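Local coordinates for HOBA (Helicobacter pylori, PDB 2UVP), which is required for the initiation of DNA replication and increases the binding of DnaA to the oriC region, at residues Lys8-Tyr11 against Asp12-Glu16; Gly22-Ile25 against Ala26-Ser29; Asp158-Leu161 against Asp162-Leu165. All blocks are in the same frame, centred on the assembly; numbering follows the deposited sequence.

Interactions 1 and 2 follow one another along helix 10-28, their centres about 20 Å apart and their nearest atoms about 7 Å apart, without touching. Interaction 1 is at the far N-terminal end, about 36 Å from the centre of the chain, where it meets another subunit of the tetramer. Interaction 2, at the other end of the helix, touches interaction 3: Phe24 and Gln28 pack on Leu160, with Gln28 CB and Leu160 CD1 3.5 Å apart. Calcium-binding Glu23 belongs to residues 22-25, and its side chain is about 10 Å from that of Leu160. An acetate, probably from the crystallisation liquor, is bound about 4 Å from the side chain of Gln28, and an acetate is about 3 Å from that of Lys164.

Interaction 1 (Lys8-Tyr11 against Asp12-Glu16); sequences KNFY and DWIKE
Ile14 N donates to Phe10 O at 2.8 Å, and Trp13 N donates to Asn9 O at 2.9 Å, so the first turn of the helix closes on two consecutive carbonyls. Phe10 O also lies in the plane of the Trp13 indole, at its edge. Asn9 occupies the N-cap position, and a water bridges the start of the helix: it accepts from Asn9 N at 2.8 Å and donates to Asp12 OD2 at 2.9 Å. Asp12 thus reaches back by way of the water to the residue before the helix, a place where a negative charge would be expected to suit the helix dipole. Here strand 8-9 gives way to helix 10-28, and Lys8 and Asn9 pair in a parallel ladder with a strand of a neighbouring subunit, carrying the sheet across the interface. Phe10 and Ile14 lie side by side and point the same way, Phe10 CZ coming to 3.8 Å from Ile14 CD1. With CG opposite the backbone N (chi1 -179°), the Phe10 ring lies beside Tyr11, CD2 over the centre of its ring. Lys8, bent at chi3 and chi4, passes its CE by the indole edge of Trp13 and 3.4 Å from Glu16 OE2. Lys8 NZ stays 4.2 Å from Glu16 OE2, a separation at which the opposite charges probably attract without forming a salt bridge.

Interaction 2 (Gly22-Ile25 against Ala26-Ser29); sequences GEFI and AQQS
The Phe24 ring carries Gln28 on one face and Gln27 at its edge. Gln28 CG makes a CH-pi contact over the face, 3.9 Å from the ring centroid and offset toward the rim. Near the ring plane, Gln27 NE2 comes to 3.4 Å from Phe24 CE1, its amide turned 75° from the ring. The two amides are tied to each other: Gln27 NE2 donates to Gln28 OE1 at 2.8 Å, in the carbonyl plane and on a lone pair, though the acceptor is tilted out of the Gln27 amide plane. This bond depends on unlike chain shapes. Gln27 is extended beyond CG, whereas Gln28 folds at chi2 (-56°), which brings its amide oxygen back toward its neighbour while CG stays over the ring.

Residues 22-28 belong to the C-terminal part of helix 10-28. Successive backbone bonds run from Ala26 N to Gly22 O, from Gln27 N to Glu23 O and from Gln28 N to Phe24 O. After this run Ser29 turns back on Ala26 O, which receives both Ser29 OG at 2.7 Å and Ser29 N at 3.1 Å. The Ser29 hydroxyl also makes a weak hydrogen bond to the backbone of a neighbouring subunit, on which Ile25 and Ala26 pack as well. Glu23, which binds a calcium ion, is in the same helical turn as Phe24, while Phe24 itself rests on the loop residues Ser159 and Leu160.

The amide-amide bond should restrict how both glutamine ends turn, and the aliphatic part of Gln28 is left to meet the ring, so Gln28 gives its OE1 to a polar bond and its CG to the ring.

Interaction 3 (Asp158-Leu161 against Asp162-Leu165); sequences DSLL and DYKL
Extended beyond CG, the Lys164 side chain reaches back across the start of its helix to Asp158, whose CG stands opposite the backbone N (chi1 174°) and whose carboxylate comes from the opposite direction. Lys164 NZ and Asp158 OD2 form a salt bridge of 2.6 Å, with the nitrogen on the syn side of the oxygen and 24° out of the carboxylate plane. The other oxygen is used as well: Leu160 N donates to Asp158 OD1 at 2.8 Å from above that plane, making an Asx turn. Each carboxylate oxygen thus has its own donor, which should hold the group's rotation. Residues 158-161 also form a type I beta turn, leading into helix 161-180 with Leu160 at the N-cap position. Lys164 N bonds to Leu160 O and Leu165 N to Leu161 O. A water accepts from Asp162 N at 2.9 Å and donates to Ser159 O at 2.8 Å, linking the first turn of the helix to the loop. Leu160 CD2 crosses to the Tyr163 ring, 3.6 Å from CE2. Lys164 further makes a cation-pi contact with Trp31, and Asp162 OD2 is held by basic and aromatic side chains of a neighbouring subunit. Leu160 and Tyr163 pack against helix 10-28, whereas Leu165 meets Trp66 and Phe67 of helix 65-75; along the chain the turn leads from strand 152-153, an outermost strand of the parallel sheet within this chain, into helix 161-180.

Interaction 1 (Lys8-Tyr11 against Asp12-Glu16)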
ATOM      1  N   LYS A   8     -29.956 -21.742 -20.268  1.00 30.56           N
ATOM      2  CA  LYS A   8     -31.009 -20.776 -20.036  1.00 29.80           C
ATOM      3  C   LYS A   8     -30.624 -19.444 -20.648  1.00 28.35           C
ATOM      4  O   LYS A   8     -29.439 -19.148 -20.810  1.00 27.92           O
ATOM      5  CB  LYS A   8     -31.245 -20.604 -18.533  1.00 30.78           C
ATOM      6  CG  LYS A   8     -32.101 -21.712 -17.916  1.00 33.92           C
ATOM      7  CD  LYS A   8     -32.770 -21.271 -16.610  1.00 38.13           C
ATOM      8  CE  LYS A   8     -31.808 -21.326 -15.416  1.00 41.07           C
ATOM      9  NZ  LYS A   8     -31.212 -22.680 -15.202  1.00 43.62           N
ATOM     10  N   ASN A   9     -31.626 -18.650 -21.006  1.00 26.15           N
ATOM     11  CA  ASN A   9     -31.366 -17.277 -21.368  1.00 24.80           C
ATOM     12  C   ASN A   9     -30.915 -16.501 -20.125  1.00 23.25           C
ATOM     13  O   ASN A   9     -31.466 -16.675 -19.039  1.00 21.52           O
ATOM     14  CB  ASN A   9     -32.593 -16.614 -21.961  1.00 25.27           C
ATOM     15  CG  ASN A   9     -32.312 -15.207 -22.408  1.00 27.80           C
ATOM     16  OD1 ASN A   9     -31.639 -14.980 -23.426  1.00 33.07           O
ATOM     17  ND2 ASN A   9     -32.790 -14.245 -21.639  1.00 29.18           N
ATOM     18  N   PHE A  10     -29.900 -15.666 -20.310  1.00 21.94           N
ATOM     19  CA  PHE A  10     -29.377 -14.792 -19.255  1.00 21.18           C
ATOM     20  C   PHE A  10     -30.459 -14.080 -18.430  1.00 20.91           C
ATOM     21  O   PHE A  10     -30.413 -14.087 -17.195  1.00 20.63           O
ATOM     22  CB  PHE A  10     -28.448 -13.761 -19.891  1.00 20.63           C
ATOM     23  CG  PHE A  10     -27.823 -12.816 -18.902  1.00 20.08           C
ATOM     24  CD1 PHE A  10     -26.687 -13.198 -18.187  1.00 21.25           C
ATOM     25  CD2 PHE A  10     -28.380 -11.573 -18.664  1.00 18.73           C
ATOM     26  CE1 PHE A  10     -26.109 -12.327 -17.281  1.00 21.53           C
ATOM     27  CE2 PHE A  10     -27.803 -10.697 -17.759  1.00 19.53           C
ATOM     28  CZ  PHE A  10     -26.674 -11.087 -17.068  1.00 18.47           C
ATOM     29  N   TYR A  11     -31.420 -13.461 -19.109  1.00 20.46           N
ATOM     30  CA  TYR A  11     -32.427 -12.650 -18.439  1.00 21.36           C
ATOM     31  C   TYR A  11     -33.428 -13.477 -17.626  1.00 20.79           C
ATOM     32  O   TYR A  11     -33.918 -13.027 -16.592  1.00 21.10           O
ATOM     33  CB  TYR A  11     -33.094 -11.688 -19.430  1.00 21.65           C
ATOM     34  CG  TYR A  11     -32.077 -10.700 -19.984  1.00 23.23           C
ATOM     35  CD1 TYR A  11     -31.391 -10.966 -21.176  1.00 23.36           C
ATOM     36  CD2 TYR A  11     -31.741  -9.542 -19.265  1.00 22.85           C
ATOM     37  CE1 TYR A  11     -30.425 -10.076 -21.666  1.00 23.56           C
ATOM     38  CE2 TYR A  11     -30.800  -8.654 -19.742  1.00 24.75           C
ATOM     39  CZ  TYR A  11     -30.137  -8.925 -20.942  1.00 23.12           C
ATOM     40  OH  TYR A  11     -29.193  -8.044 -21.417  1.00 23.68           O
ATOM     41  N   ASP A  12     -33.689 -14.700 -18.073  1.00 20.61           N
ATOM     42  CA  ASP A  12     -34.498 -15.632 -17.297  1.00 20.65           C
ATOM     43  C   ASP A  12     -33.695 -16.087 -16.085  1.00 19.19           C
ATOM     44  O   ASP A  12     -34.182 -16.077 -14.938  1.00 18.61           O
ATOM     45  CB  ASP A  12     -34.878 -16.836 -18.159  1.00 21.80           C
ATOM     46  CG  ASP A  12     -35.829 -16.468 -19.281  1.00 24.02           C
ATOM     47  OD1 ASP A  12     -36.684 -15.594 -19.061  1.00 25.83           O
ATOM     48  OD2 ASP A  12     -35.713 -17.049 -20.386  1.00 29.21           O
ATOM     49  N   TRP A  13     -32.446 -16.472 -16.353  1.00 17.89           N
ATOM     50  CA  TRP A  13     -31.561 -16.984 -15.322  1.00 17.43           C
ATOM     51  C   TRP A  13     -31.391 -15.964 -14.185  1.00 17.17           C
ATOM     52  O   TRP A  13     -31.502 -16.305 -12.991  1.00 17.01           O
ATOM     53  CB  TRP A  13     -30.182 -17.361 -15.894  1.00 17.31           C
ATOM     54  CG  TRP A  13     -29.187 -17.618 -14.778  1.00 17.67           C
ATOM     55  CD1 TRP A  13     -29.035 -18.770 -14.057  1.00 18.84           C
ATOM     56  CD2 TRP A  13     -28.272 -16.670 -14.223  1.00 15.87           C
ATOM     57  NE1 TRP A  13     -28.055 -18.599 -13.093  1.00 19.75           N
ATOM     58  CE2 TRP A  13     -27.585 -17.313 -13.170  1.00 17.66           C
ATOM     59  CE3 TRP A  13     -27.965 -15.337 -14.517  1.00 16.30           C
ATOM     60  CZ2 TRP A  13     -26.600 -16.662 -12.404  1.00 18.22           C
ATOM     61  CZ3 TRP A  13     -27.003 -14.682 -13.747  1.00 18.51           C
ATOM     62  CH2 TRP A  13     -26.336 -15.349 -12.700  1.00 17.36           C
ATOM     63  N   ILE A  14     -31.136 -14.716 -14.556  1.00 16.34           N
ATOM     64  CA  ILE A  14     -30.799 -13.722 -13.541  1.00 16.63           C
ATOM     65  C   ILE A  14     -31.973 -13.420 -12.604  1.00 16.85           C
ATOM     66  O   ILE A  14     -31.778 -13.222 -11.407  1.00 15.92           O
ATOM     67  CB  ILE A  14     -30.165 -12.455 -14.160  1.00 16.61           C
ATOM     68  CG1 ILE A  14     -29.290 -11.757 -13.106  1.00 17.84           C
ATOM     69  CG2 ILE A  14     -31.217 -11.554 -14.763  1.00 16.69           C
ATOM     70  CD1 ILE A  14     -28.350 -10.715 -13.717  1.00 17.48           C
ATOM     71  N   LYS A  15     -33.191 -13.450 -13.145  1.00 17.79           N
ATOM     72  CA  LYS A  15     -34.385 -13.238 -12.329  1.00 19.16           C
ATOM     73  C   LYS A  15     -34.500 -14.323 -11.245  1.00 18.47           C
ATOM     74  O   LYS A  15     -34.779 -14.016 -10.085  1.00 18.02           O
ATOM     75  CB  LYS A  15     -35.636 -13.181 -13.227  1.00 19.31           C
ATOM     76  CG  LYS A  15     -36.936 -12.861 -12.482  1.00 22.70           C
ATOM     77  CD  LYS A  15     -38.153 -13.034 -13.419  1.00 23.41           C
ATOM     78  CE  LYS A  15     -39.459 -13.175 -12.627  1.00 29.38           C
ATOM     79  NZ  LYS A  15     -40.591 -13.605 -13.528  1.00 33.31           N
ATOM     80  N   GLU A  16     -34.260 -15.580 -11.624  1.00 18.60           N
ATOM     81  CA  GLU A  16     -34.301 -16.708 -10.682  1.00 20.62           C
ATOM     82  C   GLU A  16     -33.177 -16.595  -9.650  1.00 18.26           C
ATOM     83  O   GLU A  16     -33.369 -16.822  -8.443  1.00 17.96           O
ATOM     84  CB  GLU A  16     -34.137 -18.045 -11.419  1.00 20.76           C
ATOM     85  CG  GLU A  16     -35.151 -18.356 -12.539  1.00 25.91           C
ATOM     86  CD  GLU A  16     -34.712 -19.564 -13.412  1.00 26.37           C
ATOM     87  OE1 GLU A  16     -35.061 -19.606 -14.614  1.00 34.88           O
ATOM     88  OE2 GLU A  16     -33.992 -20.459 -12.910  1.00 33.38           O
TER
HETATM   89  O   HOH W   1     -34.234 -19.543 -20.559  1.00 33.46           O

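Interaction 2 (Gly22-Ile25 against Ala26-Ser29)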
ATOM      1  N   GLY A  22     -31.898 -13.596  -2.468  1.00 12.86           N
ATOM      2  CA  GLY A  22     -32.526 -12.843  -1.388  1.00 13.83           C
ATOM      3  C   GLY A  22     -33.238 -13.797  -0.434  1.00 14.78           C
ATOM      4  O   GLY A  22     -33.241 -13.580   0.763  1.00 14.44           O
ATOM      5  N   GLU A  23     -33.813 -14.875  -0.972  1.00 14.79           N
ATOM      6  CA  GLU A  23     -34.522 -15.850  -0.133  1.00 15.67           C
ATOM      7  C   GLU A  23     -33.572 -16.553   0.829  1.00 14.58           C
ATOM      8  O   GLU A  23     -33.893 -16.753   2.007  1.00 15.29           O
ATOM      9  CB  GLU A  23     -35.327 -16.836  -1.006  1.00 14.41           C
ATOM     10  CG  GLU A  23     -36.558 -16.154  -1.621  1.00 17.14           C
ATOM     11  CD  GLU A  23     -37.447 -17.083  -2.467  1.00 19.90           C
ATOM     12  OE1 GLU A  23     -37.101 -18.279  -2.624  1.00 26.82           O
ATOM     13  OE2 GLU A  23     -38.487 -16.592  -2.981  1.00 24.43           O
ATOM     14  N   PHE A  24     -32.367 -16.864   0.358  1.00 13.80           N
ATOM     15  CA  PHE A  24     -31.384 -17.512   1.213  1.00 13.22           C
ATOM     16  C   PHE A  24     -30.863 -16.540   2.280  1.00 12.92           C
ATOM     17  O   PHE A  24     -30.727 -16.917   3.446  1.00 12.15           O
ATOM     18  CB  PHE A  24     -30.256 -18.139   0.386  1.00 13.48           C
ATOM     19  CG  PHE A  24     -29.342 -19.028   1.184  1.00 15.12           C
ATOM     20  CD1 PHE A  24     -29.843 -20.124   1.895  1.00 18.15           C
ATOM     21  CD2 PHE A  24     -27.965 -18.782   1.212  1.00 17.25           C
ATOM     22  CE1 PHE A  24     -28.979 -20.957   2.644  1.00 18.93           C
ATOM     23  CE2 PHE A  24     -27.091 -19.619   1.941  1.00 17.29           C
ATOM     24  CZ  PHE A  24     -27.603 -20.706   2.659  1.00 18.74           C
ATOM     25  N   ILE A  25     -30.603 -15.284   1.885  1.00 12.12           N
ATOM     26  CA  ILE A  25     -30.245 -14.256   2.877  1.00 12.36           C
ATOM     27  C   ILE A  25     -31.288 -14.194   3.986  1.00 12.49           C
ATOM     28  O   ILE A  25     -30.947 -14.183   5.181  1.00 14.17           O
ATOM     29  CB  ILE A  25     -30.041 -12.880   2.205  1.00 12.94           C
ATOM     30  CG1 ILE A  25     -28.697 -12.922   1.441  1.00 12.21           C
ATOM     31  CG2 ILE A  25     -30.087 -11.720   3.249  1.00 13.25           C
ATOM     32  CD1 ILE A  25     -28.541 -11.807   0.376  1.00 14.37           C
ATOM     33  N   ALA A  26     -32.560 -14.175   3.590  1.00 12.53           N
ATOM     34  CA  ALA A  26     -33.658 -14.064   4.554  1.00 12.94           C
ATOM     35  C   ALA A  26     -33.649 -15.302   5.458  1.00 13.23           C
ATOM     36  O   ALA A  26     -33.756 -15.210   6.699  1.00 12.83           O
ATOM     37  CB  ALA A  26     -34.971 -13.981   3.805  1.00 13.22           C
ATOM     38  N   GLN A  27     -33.511 -16.464   4.840  1.00 12.80           N
ATOM     39  CA  GLN A  27     -33.584 -17.730   5.586  1.00 12.73           C
ATOM     40  C   GLN A  27     -32.546 -17.772   6.700  1.00 13.60           C
ATOM     41  O   GLN A  27     -32.828 -18.194   7.823  1.00 13.83           O
ATOM     42  CB  GLN A  27     -33.359 -18.899   4.647  1.00 13.44           C
ATOM     43  CG  GLN A  27     -33.521 -20.247   5.324  1.00 14.61           C
ATOM     44  CD  GLN A  27     -33.157 -21.379   4.411  1.00 17.88           C
ATOM     45  OE1 GLN A  27     -34.041 -21.994   3.797  1.00 24.89           O
ATOM     46  NE2 GLN A  27     -31.885 -21.680   4.322  1.00 17.66           N
ATOM     47  N   GLN A  28     -31.334 -17.338   6.374  1.00 13.16           N
ATOM     48  CA  GLN A  28     -30.193 -17.437   7.281  1.00 14.01           C
ATOM     49  C   GLN A  28     -30.010 -16.214   8.156  1.00 13.67           C
ATOM     50  O   GLN A  28     -29.075 -16.154   8.960  1.00 13.90           O
ATOM     51  CB  GLN A  28     -28.924 -17.695   6.463  1.00 14.74           C
ATOM     52  CG  GLN A  28     -28.981 -19.044   5.719  1.00 16.04           C
ATOM     53  CD  GLN A  28     -29.229 -20.226   6.684  1.00 19.45           C
ATOM     54  OE1 GLN A  28     -30.013 -21.148   6.383  1.00 22.53           O
ATOM     55  NE2 GLN A  28     -28.583 -20.187   7.843  1.00 15.85           N
ATOM     56  N   SER A  29     -30.926 -15.261   8.009  1.00 13.40           N
ATOM     57  CA  SER A  29     -30.782 -13.945   8.627  1.00 13.99           C
ATOM     58  C   SER A  29     -30.839 -13.961  10.162  1.00 13.81           C
ATOM     59  O   SER A  29     -30.397 -13.005  10.798  1.00 14.96           O
ATOM     60  CB  SER A  29     -31.855 -12.985   8.094  1.00 14.67           C
ATOM     61  OG  SER A  29     -33.148 -13.314   8.590  1.00 15.03           O
TER

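Interaction 3 (Asp158-Leu161 against Asp162-Leu165)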
ATOM      1  N   ASP A 158     -18.850 -21.181   4.485  1.00 19.29           N
ATOM      2  CA  ASP A 158     -20.193 -20.611   4.540  1.00 16.92           C
ATOM      3  C   ASP A 158     -20.291 -19.593   3.401  1.00 15.87           C
ATOM      4  O   ASP A 158     -19.510 -18.613   3.345  1.00 13.84           O
ATOM      5  CB  ASP A 158     -20.355 -19.970   5.921  1.00 16.88           C
ATOM      6  CG  ASP A 158     -21.650 -19.202   6.104  1.00 17.43           C
ATOM      7  OD1 ASP A 158     -22.495 -19.113   5.179  1.00 16.81           O
ATOM      8  OD2 ASP A 158     -21.809 -18.668   7.224  1.00 18.76           O
ATOM      9  N   SER A 159     -21.216 -19.837   2.468  1.00 14.19           N
ATOM     10  CA  SER A 159     -21.352 -18.919   1.329  1.00 13.68           C
ATOM     11  C   SER A 159     -21.756 -17.510   1.782  1.00 12.23           C
ATOM     12  O   SER A 159     -21.584 -16.578   1.014  1.00 12.82           O
ATOM     13  CB  SER A 159     -22.333 -19.422   0.282  1.00 14.22           C
ATOM     14  OG  SER A 159     -23.641 -19.504   0.827  1.00 13.80           O
ATOM     15  N   LEU A 160     -22.314 -17.389   2.999  1.00 10.89           N
ATOM     16  CA  LEU A 160     -22.731 -16.089   3.564  1.00 10.52           C
ATOM     17  C   LEU A 160     -21.710 -15.431   4.490  1.00 10.51           C
ATOM     18  O   LEU A 160     -21.992 -14.384   5.087  1.00  8.71           O
ATOM     19  CB  LEU A 160     -24.126 -16.188   4.229  1.00 11.29           C
ATOM     20  CG  LEU A 160     -25.248 -16.682   3.302  1.00 10.09           C
ATOM     21  CD1 LEU A 160     -26.543 -16.803   4.124  1.00 12.42           C
ATOM     22  CD2 LEU A 160     -25.495 -15.743   2.117  1.00 13.90           C
ATOM     23  N   LEU A 161     -20.514 -16.037   4.578  1.00 10.05           N
ATOM     24  CA  LEU A 161     -19.462 -15.546   5.465  1.00 10.26           C
ATOM     25  C   LEU A 161     -19.242 -14.038   5.342  1.00 10.06           C
ATOM     26  O   LEU A 161     -19.150 -13.338   6.355  1.00 10.31           O
ATOM     27  CB  LEU A 161     -18.152 -16.289   5.214  1.00 10.59           C
ATOM     28  CG  LEU A 161     -17.002 -15.752   6.084  1.00 10.79           C
ATOM     29  CD1 LEU A 161     -17.257 -16.038   7.587  1.00 12.45           C
ATOM     30  CD2 LEU A 161     -15.674 -16.343   5.597  1.00 15.25           C
ATOM     31  N   ASP A 162     -19.117 -13.551   4.107  1.00 10.06           N
ATOM     32  CA  ASP A 162     -18.782 -12.129   3.913  1.00 10.49           C
ATOM     33  C   ASP A 162     -19.837 -11.211   4.570  1.00  9.84           C
ATOM     34  O   ASP A 162     -19.492 -10.226   5.209  1.00 10.24           O
ATOM     35  CB  ASP A 162     -18.623 -11.828   2.425  1.00 10.50           C
ATOM     36  CG  ASP A 162     -17.449 -12.578   1.800  1.00 11.57           C
ATOM     37  OD1 ASP A 162     -16.580 -13.091   2.550  1.00 12.54           O
ATOM     38  OD2 ASP A 162     -17.396 -12.657   0.557  1.00 11.15           O
ATOM     39  N   TYR A 163     -21.121 -11.543   4.420  1.00  9.52           N
ATOM     40  CA  TYR A 163     -22.159 -10.775   5.095  1.00  9.81           C
ATOM     41  C   TYR A 163     -22.052 -10.864   6.620  1.00  9.66           C
ATOM     42  O   TYR A 163     -22.242  -9.858   7.325  1.00  9.93           O
ATOM     43  CB  TYR A 163     -23.532 -11.317   4.699  1.00  9.35           C
ATOM     44  CG  TYR A 163     -23.852 -11.312   3.213  1.00 10.30           C
ATOM     45  CD1 TYR A 163     -24.283 -10.150   2.580  1.00 12.89           C
ATOM     46  CD2 TYR A 163     -23.798 -12.489   2.475  1.00  9.48           C
ATOM     47  CE1 TYR A 163     -24.643 -10.148   1.222  1.00 10.22           C
ATOM     48  CE2 TYR A 163     -24.143 -12.507   1.114  1.00 11.12           C
ATOM     49  CZ  TYR A 163     -24.563 -11.332   0.498  1.00  9.87           C
ATOM     50  OH  TYR A 163     -24.950 -11.368  -0.823  1.00  9.69           O
ATOM     51  N   LYS A 164     -21.758 -12.056   7.132  1.00  9.76           N
ATOM     52  CA  LYS A 164     -21.662 -12.262   8.573  1.00 11.14           C
ATOM     53  C   LYS A 164     -20.530 -11.440   9.160  1.00 10.09           C
ATOM     54  O   LYS A 164     -20.645 -10.890  10.255  1.00 10.44           O
ATOM     55  CB  LYS A 164     -21.460 -13.754   8.876  1.00 10.49           C
ATOM     56  CG  LYS A 164     -22.696 -14.584   8.485  1.00 11.13           C
ATOM     57  CD  LYS A 164     -22.596 -16.077   8.927  1.00 13.57           C
ATOM     58  CE  LYS A 164     -23.866 -16.794   8.410  1.00 16.13           C
ATOM     59  NZ  LYS A 164     -23.858 -18.241   8.711  1.00 23.06           N
ATOM     60  N   LEU A 165     -19.439 -11.325   8.413  1.00  9.99           N
ATOM     61  CA  LEU A 165     -18.339 -10.473   8.872  1.00  9.06           C
ATOM     62  C   LEU A 165     -18.805  -9.015   9.054  1.00  9.12           C
ATOM     63  O   LEU A 165     -18.532  -8.405  10.079  1.00 10.46           O
ATOM     64  CB  LEU A 165     -17.137 -10.572   7.928  1.00  9.79           C
ATOM     65  CG  LEU A 165     -16.387 -11.920   7.947  1.00  8.09           C
ATOM     66  CD1 LEU A 165     -15.351 -11.958   6.840  1.00 10.36           C
ATOM     67  CD2 LEU A 165     -15.729 -12.164   9.321  1.00  8.79           C
TER
HETATM   68  O   HOH W   2     -19.437 -14.892   1.572  1.00  9.42           O